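Local structure of SxtG (Microseira wollei, 6U1R) at residues 38-43 against 103-108; 299-304 against 316-321; 328-333 against 350-355; 334-339 against 355-360. The protein is an amidinotransferase of the saxitoxin biosynthetic pathway that probably transfers an amidino group through a covalent cysteine intermediate. All blocks are in the same frame, centred on the assembly; numbering follows the deposited sequence.

Interaction 1: 38-43 against 103-108; sequences EEVIVG and EGVKVR
Glu39 and Lys106, paired across two parallel strands with CA atoms 4.6 Å apart, begin a charged cluster on the sheet face they share with Ile41 and Arg108. The carboxylate of Glu39 divides its oxygens between two cations. OE2 takes a hydrogen bond of 2.9 Å from Arg108 NH1, close to the guanidinium plane but 27° out of the carboxylate plane on the syn side; the two planes stand 62° apart, so the bridge is single rather than bidentate. Bends at chi2 and chi3 curl the arginine back until NH1 faces that oxygen. Lys106 instead runs extended alongside Glu39, and its NZ makes a weak salt bridge of 3.3 Å to OE1; water 1 donates to Glu39 OE1 and only weakly accepts from Lys106 NZ. Arg374 and Tyr170 also bind the carboxylate, while Glu169 takes the other arm of Arg108.

Backbone bonds fix the register: Val40 N gives to Lys106 O and receives at its own O from Arg108 N (2.9 Å), with Lys106 N to Glu38 O and Val42 N to Arg108 O flanking them.

Apolar contacts occupy the reverse face, where Val40 CG1 meets Val105 CG1 at 3.7 Å and Val42 CG2 meets Val107 CG1 at 3.6 Å, the latter pair packing against Leu100 of helix 83-102. That helix ends at Gly104 in a Schellman motif and leads into strand 106-109, an arrangement typical of a right-handed beta-alpha-beta crossover between neighbouring parallel strands.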
loop_
_atom_site.group_PDB
_atom_site.type_symbol
_atom_site.label_atom_id
_atom_site.label_comp_id
_atom_site.label_asym_id
_atom_site.label_seq_id
_atom_site.Cartn_x
_atom_site.Cartn_y
_atom_site.Cartn_z
ATOM N N GLU A 38 -17.408 -3.384 20.198
ATOM C CA GLU A 38 -18.343 -2.275 19.994
ATOM C C GLU A 38 -18.777 -2.119 18.547
ATOM O O GLU A 38 -19.935 -1.791 18.283
ATOM C CB GLU A 38 -17.725 -0.954 20.479
ATOM C CG GLU A 38 -17.566 -0.885 22.006
ATOM C CD GLU A 38 -17.144 0.480 22.539
ATOM O OE1 GLU A 38 -16.790 1.382 21.750
ATOM O OE2 GLU A 38 -17.184 0.653 23.778
ATOM N N GLU A 39 -17.874 -2.346 17.597
ATOM C CA GLU A 39 -18.209 -2.162 16.194
ATOM C C GLU A 39 -17.401 -3.159 15.378
ATOM O O GLU A 39 -16.212 -3.368 15.644
ATOM C CB GLU A 39 -17.943 -0.723 15.726
ATOM C CG GLU A 39 -18.277 -0.505 14.241
ATOM C CD GLU A 39 -18.443 0.968 13.848
ATOM O OE1 GLU A 39 -18.751 1.799 14.733
ATOM O OE2 GLU A 39 -18.282 1.289 12.649
ATOM N N VAL A 40 -18.070 -3.779 14.403
ATOM C CA VAL A 40 -17.477 -4.820 13.572
ATOM C C VAL A 40 -17.944 -4.639 12.127
ATOM O O VAL A 40 -19.107 -4.297 11.879
ATOM C CB VAL A 40 -17.854 -6.220 14.134
ATOM C CG1 VAL A 40 -19.364 -6.512 13.952
ATOM C CG2 VAL A 40 -16.996 -7.312 13.528
ATOM N N ILE A 41 -17.026 -4.819 11.166
ATOM C CA ILE A 41 -17.395 -4.970 9.756
ATOM C C ILE A 41 -17.702 -6.441 9.528
ATOM O O ILE A 41 -16.928 -7.309 9.944
ATOM C CB ILE A 41 -16.267 -4.496 8.818
ATOM C CG1 ILE A 41 -15.900 -3.032 9.119
ATOM C CG2 ILE A 41 -16.673 -4.706 7.356
ATOM C CD1 ILE A 41 -14.719 -2.447 8.290
ATOM N N VAL A 42 -18.826 -6.734 8.882
ATOM C CA VAL A 42 -19.185 -8.110 8.543
ATOM C C VAL A 42 -19.155 -8.245 7.028
ATOM O O VAL A 42 -19.529 -7.316 6.306
ATOM C CB VAL A 42 -20.550 -8.509 9.139
ATOM C CG1 VAL A 42 -20.917 -9.920 8.784
ATOM C CG2 VAL A 42 -20.497 -8.411 10.665
ATOM N N GLY A 43 -18.687 -9.390 6.549
ATOM C CA GLY A 43 -18.553 -9.626 5.130
ATOM C C GLY A 43 -19.894 -9.795 4.412
ATOM O O GLY A 43 -20.982 -9.759 4.995
ATOM N N GLU A 103 -26.616 -8.695 20.960
ATOM C CA GLU A 103 -25.583 -8.641 21.982
ATOM C C GLU A 103 -24.932 -7.254 22.109
ATOM O O GLU A 103 -23.925 -7.130 22.816
ATOM C CB GLU A 103 -24.527 -9.712 21.691
ATOM C CG GLU A 103 -25.056 -11.133 21.771
ATOM C CD GLU A 103 -25.507 -11.517 23.171
ATOM O OE1 GLU A 103 -24.932 -10.996 24.151
ATOM O OE2 GLU A 103 -26.449 -12.336 23.282
ATOM N N GLY A 104 -25.479 -6.213 21.465
ATOM C CA GLY A 104 -25.002 -4.860 21.664
ATOM C C GLY A 104 -23.885 -4.388 20.752
ATOM O O GLY A 104 -23.290 -3.338 21.028
ATOM N N VAL A 105 -23.587 -5.109 19.673
ATOM C CA VAL A 105 -22.536 -4.718 18.731
ATOM C C VAL A 105 -23.151 -3.957 17.567
ATOM O O VAL A 105 -24.170 -4.376 17.002
ATOM C CB VAL A 105 -21.761 -5.944 18.215
ATOM C CG1 VAL A 105 -20.621 -5.507 17.278
ATOM C CG2 VAL A 105 -21.244 -6.754 19.386
ATOM N N LYS A 106 -22.486 -2.877 17.163
ATOM C CA LYS A 106 -22.834 -2.170 15.932
ATOM C C LYS A 106 -22.204 -2.878 14.738
ATOM O O LYS A 106 -20.994 -3.109 14.730
ATOM C CB LYS A 106 -22.348 -0.728 15.999
ATOM C CG LYS A 106 -22.644 0.107 14.751
ATOM C CD LYS A 106 -22.176 1.551 14.988
ATOM C CE LYS A 106 -22.186 2.398 13.732
ATOM N NZ LYS A 106 -21.341 3.618 13.916
ATOM N N VAL A 107 -23.010 -3.200 13.729
ATOM C CA VAL A 107 -22.563 -3.987 12.578
ATOM C C VAL A 107 -22.561 -3.104 11.339
ATOM O O VAL A 107 -23.566 -2.451 11.035
ATOM C CB VAL A 107 -23.452 -5.225 12.373
ATOM C CG1 VAL A 107 -23.136 -5.943 11.021
ATOM C CG2 VAL A 107 -23.251 -6.172 13.532
ATOM N N ARG A 108 -21.435 -3.081 10.628
ATOM C CA ARG A 108 -21.329 -2.422 9.332
ATOM C C ARG A 108 -21.306 -3.500 8.254
ATOM O O ARG A 108 -20.354 -4.287 8.176
ATOM C CB ARG A 108 -20.075 -1.547 9.252
ATOM C CG ARG A 108 -19.802 -0.657 10.441
ATOM C CD ARG A 108 -20.949 0.309 10.760
ATOM N NE ARG A 108 -21.156 1.326 9.723
ATOM C CZ ARG A 108 -20.479 2.464 9.622
ATOM N NH1 ARG A 108 -19.520 2.774 10.481
ATOM N NH2 ARG A 108 -20.754 3.299 8.630
HETATM O O HOH W 1 -18.216 4.443 14.149
#

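Interaction 2: 299-304 against 316-321; sequences LVAPYP and SEWAGL
Trp318 presents its six-membered ring to three consecutive residues, Pro302, Tyr303 and Pro304, the first two at its edge and Pro304 over a face. Toward Tyr303 it offers an edge: CH2 lies 3.6 Å from Tyr303 CD2, over the face of the phenol ring. The planes make 66° and the ring centroids are 5.3 Å apart, which defines an offset edge-to-face pair. Pro304 instead covers a face of the indole. Its CD sits 4.1 Å from the centroid of the six-membered ring of Trp318 and 24° off the normal, a CH-pi contact. At the ring edge, Pro302 O approaches Trp318 CZ3 to 3.4 Å.

Beyond the indole, Ala301 CB packs on Leu321 CD1 at 3.7 Å, and Pro304 CG lies 3.5 Å from Glu317 O. An ST turn, in which Ser316 OG accepts from Trp318 N (3.0 Å), holds the start of the second segment. Outside the pair, Phe283 makes an edge-to-face contact with Trp318, and Glu282 binds the hydroxyl of Tyr303.

The contact thus joins the exit of strand 297-300 to the turn before strand 324-325. Its chemistry is dispersion and weak aromatic electrostatics: the two segments are matched by ring shape and orientation rather than by direct hydrogen bonding between them.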
loop_
_atom_site.group_PDB
_atom_site.type_symbol
_atom_site.label_atom_id
_atom_site.label_comp_id
_atom_site.label_asym_id
_atom_site.label_seq_id
_atom_site.Cartn_x
_atom_site.Cartn_y
_atom_site.Cartn_z
ATOM N N LEU A 299 -5.361 -24.212 25.855
ATOM C CA LEU A 299 -6.628 -24.926 25.766
ATOM C C LEU A 299 -6.614 -25.735 24.473
ATOM O O LEU A 299 -6.726 -25.165 23.383
ATOM C CB LEU A 299 -7.800 -23.945 25.792
ATOM C CG LEU A 299 -7.786 -22.905 26.919
ATOM C CD1 LEU A 299 -9.005 -22.009 26.786
ATOM C CD2 LEU A 299 -7.754 -23.561 28.278
ATOM N N VAL A 300 -6.471 -27.061 24.583
ATOM C CA VAL A 300 -6.364 -27.904 23.392
ATOM C C VAL A 300 -7.767 -28.208 22.871
ATOM O O VAL A 300 -8.612 -28.758 23.589
ATOM C CB VAL A 300 -5.585 -29.198 23.687
ATOM C CG1 VAL A 300 -5.452 -30.059 22.412
ATOM C CG2 VAL A 300 -4.199 -28.897 24.260
ATOM N N ALA A 301 -8.020 -27.846 21.613
ATOM C CA ALA A 301 -9.344 -28.003 21.046
ATOM C C ALA A 301 -9.753 -29.475 21.041
ATOM O O ALA A 301 -8.922 -30.350 20.771
ATOM C CB ALA A 301 -9.390 -27.467 19.612
ATOM N N PRO A 302 -11.021 -29.777 21.309
ATOM C CA PRO A 302 -11.511 -31.144 21.114
ATOM C C PRO A 302 -11.606 -31.475 19.638
ATOM O O PRO A 302 -11.641 -30.593 18.779
ATOM C CB PRO A 302 -12.894 -31.113 21.779
ATOM C CG PRO A 302 -13.364 -29.713 21.539
ATOM C CD PRO A 302 -12.115 -28.857 21.672
ATOM N N TYR A 303 -11.618 -32.786 19.347
ATOM C CA TYR A 303 -11.833 -33.281 17.990
ATOM C C TYR A 303 -13.317 -33.204 17.629
ATOM O O TYR A 303 -14.169 -33.585 18.447
ATOM C CB TYR A 303 -11.308 -34.715 17.871
ATOM C CG TYR A 303 -9.795 -34.779 17.869
ATOM C CD1 TYR A 303 -9.068 -34.707 19.051
ATOM C CD2 TYR A 303 -9.093 -34.885 16.683
ATOM C CE1 TYR A 303 -7.678 -34.745 19.038
ATOM C CE2 TYR A 303 -7.712 -34.934 16.671
ATOM C CZ TYR A 303 -7.017 -34.863 17.839
ATOM O OH TYR A 303 -5.644 -34.904 17.795
ATOM N N PRO A 304 -13.665 -32.707 16.438
ATOM C CA PRO A 304 -15.079 -32.459 16.126
ATOM C C PRO A 304 -15.892 -33.713 15.853
ATOM O O PRO A 304 -17.114 -33.689 16.057
ATOM C CB PRO A 304 -15.004 -31.571 14.872
ATOM C CG PRO A 304 -13.709 -31.981 14.238
ATOM C CD PRO A 304 -12.777 -32.208 15.366
ATOM N N SER A 316 -12.309 -27.511 5.960
ATOM C CA SER A 316 -11.460 -28.219 6.907
ATOM C C SER A 316 -12.317 -28.582 8.108
ATOM O O SER A 316 -13.219 -27.827 8.491
ATOM C CB SER A 316 -10.256 -27.380 7.357
ATOM O OG SER A 316 -9.691 -27.869 8.579
ATOM N N GLU A 317 -12.066 -29.749 8.679
ATOM C CA GLU A 317 -12.850 -30.127 9.838
ATOM C C GLU A 317 -12.527 -29.254 11.040
ATOM O O GLU A 317 -13.274 -29.269 12.019
ATOM C CB GLU A 317 -12.637 -31.611 10.145
ATOM C CG GLU A 317 -11.437 -31.946 10.980
ATOM C CD GLU A 317 -11.016 -33.393 10.808
ATOM O OE1 GLU A 317 -10.292 -33.681 9.832
ATOM O OE2 GLU A 317 -11.423 -34.238 11.639
ATOM N N TRP A 318 -11.459 -28.465 10.983
ATOM C CA TRP A 318 -11.078 -27.636 12.117
ATOM C C TRP A 318 -11.727 -26.263 12.071
ATOM O O TRP A 318 -11.325 -25.372 12.823
ATOM C CB TRP A 318 -9.552 -27.534 12.207
ATOM C CG TRP A 318 -8.997 -28.884 12.559
ATOM C CD1 TRP A 318 -8.337 -29.744 11.731
ATOM C CD2 TRP A 318 -9.131 -29.567 13.820
ATOM N NE1 TRP A 318 -8.028 -30.898 12.399
ATOM C CE2 TRP A 318 -8.513 -30.820 13.680
ATOM C CE3 TRP A 318 -9.711 -29.233 15.055
ATOM C CZ2 TRP A 318 -8.442 -31.736 14.724
ATOM C CZ3 TRP A 318 -9.638 -30.153 16.101
ATOM C CH2 TRP A 318 -9.017 -31.394 15.916
ATOM N N ALA A 319 -12.750 -26.089 11.233
ATOM C CA ALA A 319 -13.450 -24.813 11.167
ATOM C C ALA A 319 -14.040 -24.386 12.509
ATOM O O ALA A 319 -14.337 -23.195 12.688
ATOM C CB ALA A 319 -14.567 -24.879 10.121
ATOM N N GLY A 320 -14.224 -25.318 13.451
ATOM C CA GLY A 320 -14.835 -24.990 14.728
ATOM C C GLY A 320 -14.025 -24.032 15.576
ATOM O O GLY A 320 -14.595 -23.380 16.466
ATOM N N LEU A 321 -12.703 -23.953 15.350
ATOM C CA LEU A 321 -11.845 -23.021 16.078
ATOM C C LEU A 321 -12.012 -21.565 15.641
ATOM O O LEU A 321 -11.526 -20.672 16.344
ATOM C CB LEU A 321 -10.365 -23.420 15.930
ATOM C CG LEU A 321 -9.846 -24.516 16.865
ATOM C CD1 LEU A 321 -10.207 -25.894 16.353
ATOM C CD2 LEU A 321 -8.341 -24.381 17.024
#

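Interaction 3: 328-333 against 350-355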
loop_
_atom_site.group_PDB
_atom_site.type_symbol
_atom_site.label_atom_id
_atom_site.label_comp_id
_atom_site.label_asym_id
_atom_site.label_seq_id
_atom_site.Cartn_x
_atom_site.Cartn_y
_atom_site.Cartn_z
ATOM N N GLU A 328 -14.405 -11.088 27.015
ATOM C CA GLU A 328 -13.582 -12.185 27.516
ATOM C C GLU A 328 -14.375 -13.459 27.808
ATOM O O GLU A 328 -13.763 -14.512 28.042
ATOM C CB GLU A 328 -12.845 -11.740 28.779
ATOM C CG GLU A 328 -11.891 -10.597 28.514
ATOM C CD GLU A 328 -11.062 -10.201 29.715
ATOM O OE1 GLU A 328 -11.082 -10.934 30.730
ATOM O OE2 GLU A 328 -10.374 -9.158 29.630
ATOM N N GLU A 329 -15.701 -13.399 27.786
ATOM C CA GLU A 329 -16.550 -14.519 28.179
ATOM C C GLU A 329 -17.442 -15.019 27.050
ATOM O O GLU A 329 -17.523 -16.230 26.821
ATOM C CB GLU A 329 -17.396 -14.087 29.394
ATOM C CG GLU A 329 -18.421 -15.101 29.845
ATOM C CD GLU A 329 -19.240 -14.622 31.053
ATOM O OE1 GLU A 329 -19.260 -13.400 31.320
ATOM O OE2 GLU A 329 -19.871 -15.466 31.730
ATOM N N ARG A 330 -18.141 -14.121 26.358
ATOM C CA ARG A 330 -19.112 -14.504 25.344
ATOM C C ARG A 330 -18.407 -14.817 24.029
ATOM O O ARG A 330 -17.616 -14.004 23.535
ATOM C CB ARG A 330 -20.125 -13.380 25.124
ATOM C CG ARG A 330 -21.112 -13.149 26.298
ATOM C CD ARG A 330 -22.006 -11.929 26.022
ATOM N NE ARG A 330 -21.234 -10.688 25.982
ATOM C CZ ARG A 330 -21.611 -9.552 25.385
ATOM N NH1 ARG A 330 -22.760 -9.474 24.733
ATOM N NH2 ARG A 330 -20.818 -8.483 25.426
ATOM N N VAL A 331 -18.706 -15.982 23.467
ATOM C CA VAL A 331 -18.027 -16.488 22.271
ATOM C C VAL A 331 -19.058 -17.082 21.317
ATOM O O VAL A 331 -19.872 -17.920 21.717
ATOM C CB VAL A 331 -16.943 -17.531 22.639
ATOM C CG1 VAL A 331 -17.487 -18.637 23.527
ATOM C CG2 VAL A 331 -16.298 -18.110 21.382
ATOM N N ILE A 332 -19.036 -16.638 20.048
ATOM C CA ILE A 332 -19.914 -17.186 19.023
ATOM C C ILE A 332 -19.230 -18.411 18.431
ATOM O O ILE A 332 -18.047 -18.358 18.053
ATOM C CB ILE A 332 -20.251 -16.132 17.950
ATOM C CG1 ILE A 332 -21.123 -15.019 18.573
ATOM C CG2 ILE A 332 -20.985 -16.764 16.769
ATOM C CD1 ILE A 332 -21.415 -13.867 17.676
ATOM N N VAL A 333 -19.974 -19.512 18.346
ATOM C CA VAL A 333 -19.447 -20.807 17.931
ATOM C C VAL A 333 -20.549 -21.518 17.157
ATOM O O VAL A 333 -21.743 -21.270 17.366
ATOM C CB VAL A 333 -18.958 -21.605 19.164
ATOM C CG1 VAL A 333 -19.999 -21.607 20.223
ATOM C CG2 VAL A 333 -18.550 -23.033 18.815
ATOM N N LYS A 350 -18.944 -18.508 27.762
ATOM C CA LYS A 350 -20.395 -18.535 27.559
ATOM C C LYS A 350 -20.665 -18.609 26.060
ATOM O O LYS A 350 -20.726 -17.572 25.381
ATOM C CB LYS A 350 -21.072 -17.304 28.162
ATOM C CG LYS A 350 -20.959 -17.189 29.681
ATOM C CD LYS A 350 -21.516 -18.406 30.406
ATOM C CE LYS A 350 -21.489 -18.230 31.924
ATOM N NZ LYS A 350 -22.230 -19.335 32.606
ATOM N N PRO A 351 -20.826 -19.807 25.503
ATOM C CA PRO A 351 -21.030 -19.926 24.056
ATOM C C PRO A 351 -22.388 -19.388 23.633
ATOM O O PRO A 351 -23.399 -19.568 24.321
ATOM C CB PRO A 351 -20.923 -21.435 23.797
ATOM C CG PRO A 351 -20.305 -22.000 25.008
ATOM C CD PRO A 351 -20.680 -21.122 26.145
ATOM N N ILE A 352 -22.391 -18.692 22.502
ATOM C CA ILE A 352 -23.607 -18.272 21.826
ATOM C C ILE A 352 -23.598 -18.974 20.478
ATOM O O ILE A 352 -22.694 -18.749 19.663
ATOM C CB ILE A 352 -23.676 -16.745 21.676
ATOM C CG1 ILE A 352 -23.594 -16.086 23.057
ATOM C CG2 ILE A 352 -24.951 -16.351 20.949
ATOM C CD1 ILE A 352 -23.208 -14.632 23.041
ATOM N N VAL A 353 -24.556 -19.861 20.269
ATOM C CA VAL A 353 -24.519 -20.784 19.146
ATOM C C VAL A 353 -25.182 -20.145 17.937
ATOM O O VAL A 353 -26.166 -19.412 18.059
ATOM C CB VAL A 353 -25.201 -22.111 19.530
ATOM C CG1 VAL A 353 -25.324 -22.986 18.335
ATOM C CG2 VAL A 353 -24.378 -22.825 20.611
ATOM N N CYS A 354 -24.644 -20.445 16.749
ATOM C CA CYS A 354 -25.170 -19.918 15.492
ATOM C C CYS A 354 -24.931 -20.926 14.370
ATOM O O CYS A 354 -23.822 -21.453 14.254
ATOM C CB CYS A 354 -24.493 -18.573 15.164
ATOM S SG CYS A 354 -25.163 -17.722 13.685
ATOM N N SER A 355 -25.943 -21.176 13.527
ATOM C CA SER A 355 -25.761 -21.998 12.331
ATOM C C SER A 355 -25.027 -21.191 11.264
ATOM O O SER A 355 -25.412 -20.055 10.957
ATOM C CB SER A 355 -27.102 -22.483 11.772
ATOM O OG SER A 355 -27.791 -23.291 12.710
#
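Glu329, Val331 and Val333 exchange five backbone hydrogen bonds with Lys350, Ile352 and Cys354, joining two parallel strands. Among them, Ile352 N to Val331 O is the shortest at 2.7 Å and nearly straight. Lys350 N to Glu329 O follows at 2.8 Å, and the last bond, Cys354 N to Val333 O, is longer and more bent (3.1 Å, 144°). CA-H...O contacts accompany them, such as Ile332 CA to Ile352 O at 3.3 Å. The short strand axes differ by 31° in direction, the twist of the pair.

Side chains form the next shell and sort onto two faces. On one, Val333 CG1 rests on Pro351 CB at 3.7 Å, the two side chains lying side by side. Val333 turns CG1 between its backbone N and carbonyl carbon (chi1 49°), and that methyl makes the contact. On the other face, the Ile352 side chain runs alongside the base of Arg330, CD1 lying 3.9 Å from Arg330 CB. Arg330 then leads away from the strand pair, its NE salt-bridged to Asp327 and its NH1 to Glu103, so acids outside the two segments hold the guanidinium.

Further out, helix 338-346 covers the Val331 and Val333 face through Leu344 and Ile341, while Phe96, Ile99 and Leu100 of helix 83-102 pack on Ile332 and Ile352. Strand 330-334, helix 338-346 and strand 350-354 make a beta-alpha-beta unit, and strand 324-325 runs antiparallel beside 330-334, placing that strand in the middle of a three-stranded sheet with a helix on each face.

Interaction 4: 334-339 against 355-360; sequences EKKQEP and SFESYY
Glu334 reaches across to Phe356 and supplies the direct hydrogen bond of this contact: Phe356 N gives to Glu334 OE2 at 3.0 Å, on the anti lone pair of that oxygen. The chain, bent at chi2 (-77°), carries the carboxylate round to that amide and also back to its own turn, where OE1 receives Lys336 N at 2.7 Å from above the carboxylate plane. One carboxylate therefore ties a type I turn, Glu334 to Gln337, to the loop after strand 350-354. Around it the packing is close, with Glu334 CG 3.3 Å from Tyr360 OH and Glu357 CG 3.6 Å from Glu334 OE2.

Water 2 sits inside this tight part with four partners. It donates to Glu334 OE1 (2.6 Å) and Glu357 OE2 (2.7 Å), and accepts from Gln337 NE2 and Tyr360 OH.

The lysine side is looser. Lys336 crosses Glu357 at about a right angle and touches it with methylenes, CD lying 3.6 Å from Glu357 OE1, whereas the charged ends do not meet. Lys335, exposed, brushes Ser355 OG only with its CB and CD before its tip leads away.

Two acids are thus brought together, Glu334 OE1 and Glu357 OE2 being 4.0 Å apart; His306 is a further partner of Glu357 OE2. Their proximity would tend to raise the proton affinity of either group, and the water's donated bonds and the amide donors to Glu334 would tend to counter that.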
loop_
_atom_site.group_PDB
_atom_site.type_symbol
_atom_site.label_atom_id
_atom_site.label_comp_id
_atom_site.label_asym_id
_atom_site.label_seq_id
_atom_site.Cartn_x
_atom_site.Cartn_y
_atom_site.Cartn_z
ATOM N N GLU A 334 -20.145 -22.385 16.232
ATOM C CA GLU A 334 -21.079 -22.953 15.269
ATOM C C GLU A 334 -21.853 -24.137 15.856
ATOM O O GLU A 334 -21.305 -24.977 16.575
ATOM C CB GLU A 334 -20.330 -23.381 14.008
ATOM C CG GLU A 334 -21.181 -23.352 12.727
ATOM C CD GLU A 334 -22.148 -24.531 12.601
ATOM O OE1 GLU A 334 -21.791 -25.660 13.012
ATOM O OE2 GLU A 334 -23.264 -24.335 12.060
ATOM N N LYS A 335 -23.130 -24.221 15.473
ATOM C CA LYS A 335 -24.095 -25.093 16.137
ATOM C C LYS A 335 -23.719 -26.569 16.060
ATOM O O LYS A 335 -23.983 -27.328 17.005
ATOM C CB LYS A 335 -25.479 -24.853 15.525
ATOM C CG LYS A 335 -26.569 -25.787 16.034
ATOM C CD LYS A 335 -27.961 -25.177 15.832
ATOM C CE LYS A 335 -29.074 -26.102 16.329
ATOM N NZ LYS A 335 -30.252 -26.116 15.400
ATOM N N LYS A 336 -23.133 -27.017 14.952
ATOM C CA LYS A 336 -22.792 -28.428 14.852
ATOM C C LYS A 336 -21.473 -28.760 15.542
ATOM O O LYS A 336 -21.106 -29.935 15.607
ATOM C CB LYS A 336 -22.758 -28.866 13.384
ATOM C CG LYS A 336 -24.146 -28.855 12.723
ATOM C CD LYS A 336 -24.137 -29.566 11.385
ATOM C CE LYS A 336 -25.331 -29.161 10.516
ATOM N NZ LYS A 336 -26.552 -29.929 10.861
ATOM N N GLN A 337 -20.770 -27.771 16.092
ATOM C CA GLN A 337 -19.494 -28.027 16.755
ATOM C C GLN A 337 -19.726 -28.359 18.228
ATOM O O GLN A 337 -19.311 -27.645 19.130
ATOM C CB GLN A 337 -18.572 -26.826 16.600
ATOM C CG GLN A 337 -18.242 -26.542 15.168
ATOM C CD GLN A 337 -17.297 -27.569 14.583
ATOM O OE1 GLN A 337 -16.352 -28.007 15.255
ATOM N NE2 GLN A 337 -17.523 -27.943 13.318
ATOM N N GLU A 338 -20.444 -29.456 18.452
ATOM C CA GLU A 338 -20.867 -29.766 19.813
ATOM C C GLU A 338 -19.694 -29.998 20.748
ATOM O O GLU A 338 -19.770 -29.546 21.904
ATOM C CB GLU A 338 -21.819 -30.971 19.801
ATOM C CG GLU A 338 -23.157 -30.672 19.129
ATOM C CD GLU A 338 -24.038 -31.910 19.008
ATOM O OE1 GLU A 338 -23.929 -32.809 19.866
ATOM O OE2 GLU A 338 -24.825 -31.986 18.048
ATOM N N PRO A 339 -18.611 -30.666 20.346
ATOM C CA PRO A 339 -17.461 -30.779 21.256
ATOM C C PRO A 339 -16.856 -29.434 21.625
ATOM O O PRO A 339 -16.551 -29.195 22.807
ATOM C CB PRO A 339 -16.485 -31.670 20.468
ATOM C CG PRO A 339 -17.392 -32.495 19.565
ATOM C CD PRO A 339 -18.467 -31.528 19.157
ATOM N N SER A 355 -25.943 -21.176 13.527
ATOM C CA SER A 355 -25.761 -21.998 12.331
ATOM C C SER A 355 -25.027 -21.191 11.264
ATOM O O SER A 355 -25.412 -20.055 10.957
ATOM C CB SER A 355 -27.102 -22.483 11.772
ATOM O OG SER A 355 -27.791 -23.291 12.710
ATOM N N PHE A 356 -23.967 -21.775 10.698
ATOM C CA PHE A 356 -23.073 -21.009 9.836
ATOM C C PHE A 356 -22.273 -21.876 8.868
ATOM O O PHE A 356 -21.380 -21.359 8.190
ATOM C CB PHE A 356 -22.122 -20.169 10.704
ATOM C CG PHE A 356 -21.713 -18.847 10.073
ATOM C CD1 PHE A 356 -22.666 -17.912 9.712
ATOM C CD2 PHE A 356 -20.379 -18.536 9.857
ATOM C CE1 PHE A 356 -22.303 -16.688 9.155
ATOM C CE2 PHE A 356 -20.005 -17.318 9.303
ATOM C CZ PHE A 356 -20.982 -16.394 8.943
ATOM N N GLU A 357 -22.575 -23.181 8.767
ATOM C CA GLU A 357 -21.819 -24.021 7.833
ATOM C C GLU A 357 -22.019 -23.626 6.375
ATOM O O GLU A 357 -21.165 -23.968 5.542
ATOM C CB GLU A 357 -22.174 -25.497 7.985
ATOM C CG GLU A 357 -21.724 -26.074 9.299
ATOM C CD GLU A 357 -21.656 -27.582 9.281
ATOM O OE1 GLU A 357 -22.458 -28.225 8.549
ATOM O OE2 GLU A 357 -20.785 -28.121 9.998
ATOM N N SER A 358 -23.107 -22.906 6.047
ATOM C CA SER A 358 -23.307 -22.427 4.680
ATOM C C SER A 358 -22.294 -21.371 4.287
ATOM O O SER A 358 -22.164 -21.074 3.096
ATOM C CB SER A 358 -24.707 -21.837 4.494
ATOM O OG SER A 358 -25.692 -22.859 4.600
ATOM N N TYR A 359 -21.606 -20.779 5.257
ATOM C CA TYR A 359 -20.547 -19.824 4.976
ATOM C C TYR A 359 -19.231 -20.502 4.632
ATOM O O TYR A 359 -18.401 -19.902 3.942
ATOM C CB TYR A 359 -20.366 -18.905 6.185
ATOM C CG TYR A 359 -19.990 -17.476 5.835
ATOM C CD1 TYR A 359 -20.970 -16.538 5.509
ATOM C CD2 TYR A 359 -18.663 -17.050 5.876
ATOM C CE1 TYR A 359 -20.644 -15.222 5.204
ATOM C CE2 TYR A 359 -18.328 -15.731 5.566
ATOM C CZ TYR A 359 -19.314 -14.828 5.228
ATOM O OH TYR A 359 -18.993 -13.523 4.938
ATOM N N TYR A 360 -19.029 -21.747 5.073
ATOM C CA TYR A 360 -17.729 -22.392 4.906
ATOM C C TYR A 360 -17.254 -22.465 3.454
ATOM O O TYR A 360 -16.034 -22.365 3.235
ATOM C CB TYR A 360 -17.767 -23.804 5.498
ATOM C CG TYR A 360 -17.941 -23.908 7.007
ATOM C CD1 TYR A 360 -17.992 -22.789 7.830
ATOM C CD2 TYR A 360 -18.049 -25.153 7.603
ATOM C CE1 TYR A 360 -18.155 -22.922 9.204
ATOM C CE2 TYR A 360 -18.206 -25.292 8.956
ATOM C CZ TYR A 360 -18.253 -24.177 9.754
ATOM O OH TYR A 360 -18.408 -24.301 11.107
HETATM O O HOH W 2 -19.652 -26.624 11.954
#

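In the fold
Interactions 3 and 4 belong to one beta-alpha-beta region: they share Ser355, and their segments alternate along the chain, so the strand pairing of 3 passes directly into the water-centred turn contact of 4. Interaction 1 is a second parallel pair, linked to 3 by a salt bridge from Glu103 to Arg330, with helix 83-102 packing against both. Interaction 2, also partly buried, has aromatic and proline packing and touches interaction 4 through Pro339 and Gln337. All four mix buried and exposed residues. Backbone bonding dominates 1 and 3; 1 adds a salt-bridge network round the buried Glu39, 3 mainly apolar packing. Interaction 4 comes nearest the predicted active-site cysteine, through Phe356, whose side chain is about 7 Å from that of Cys368.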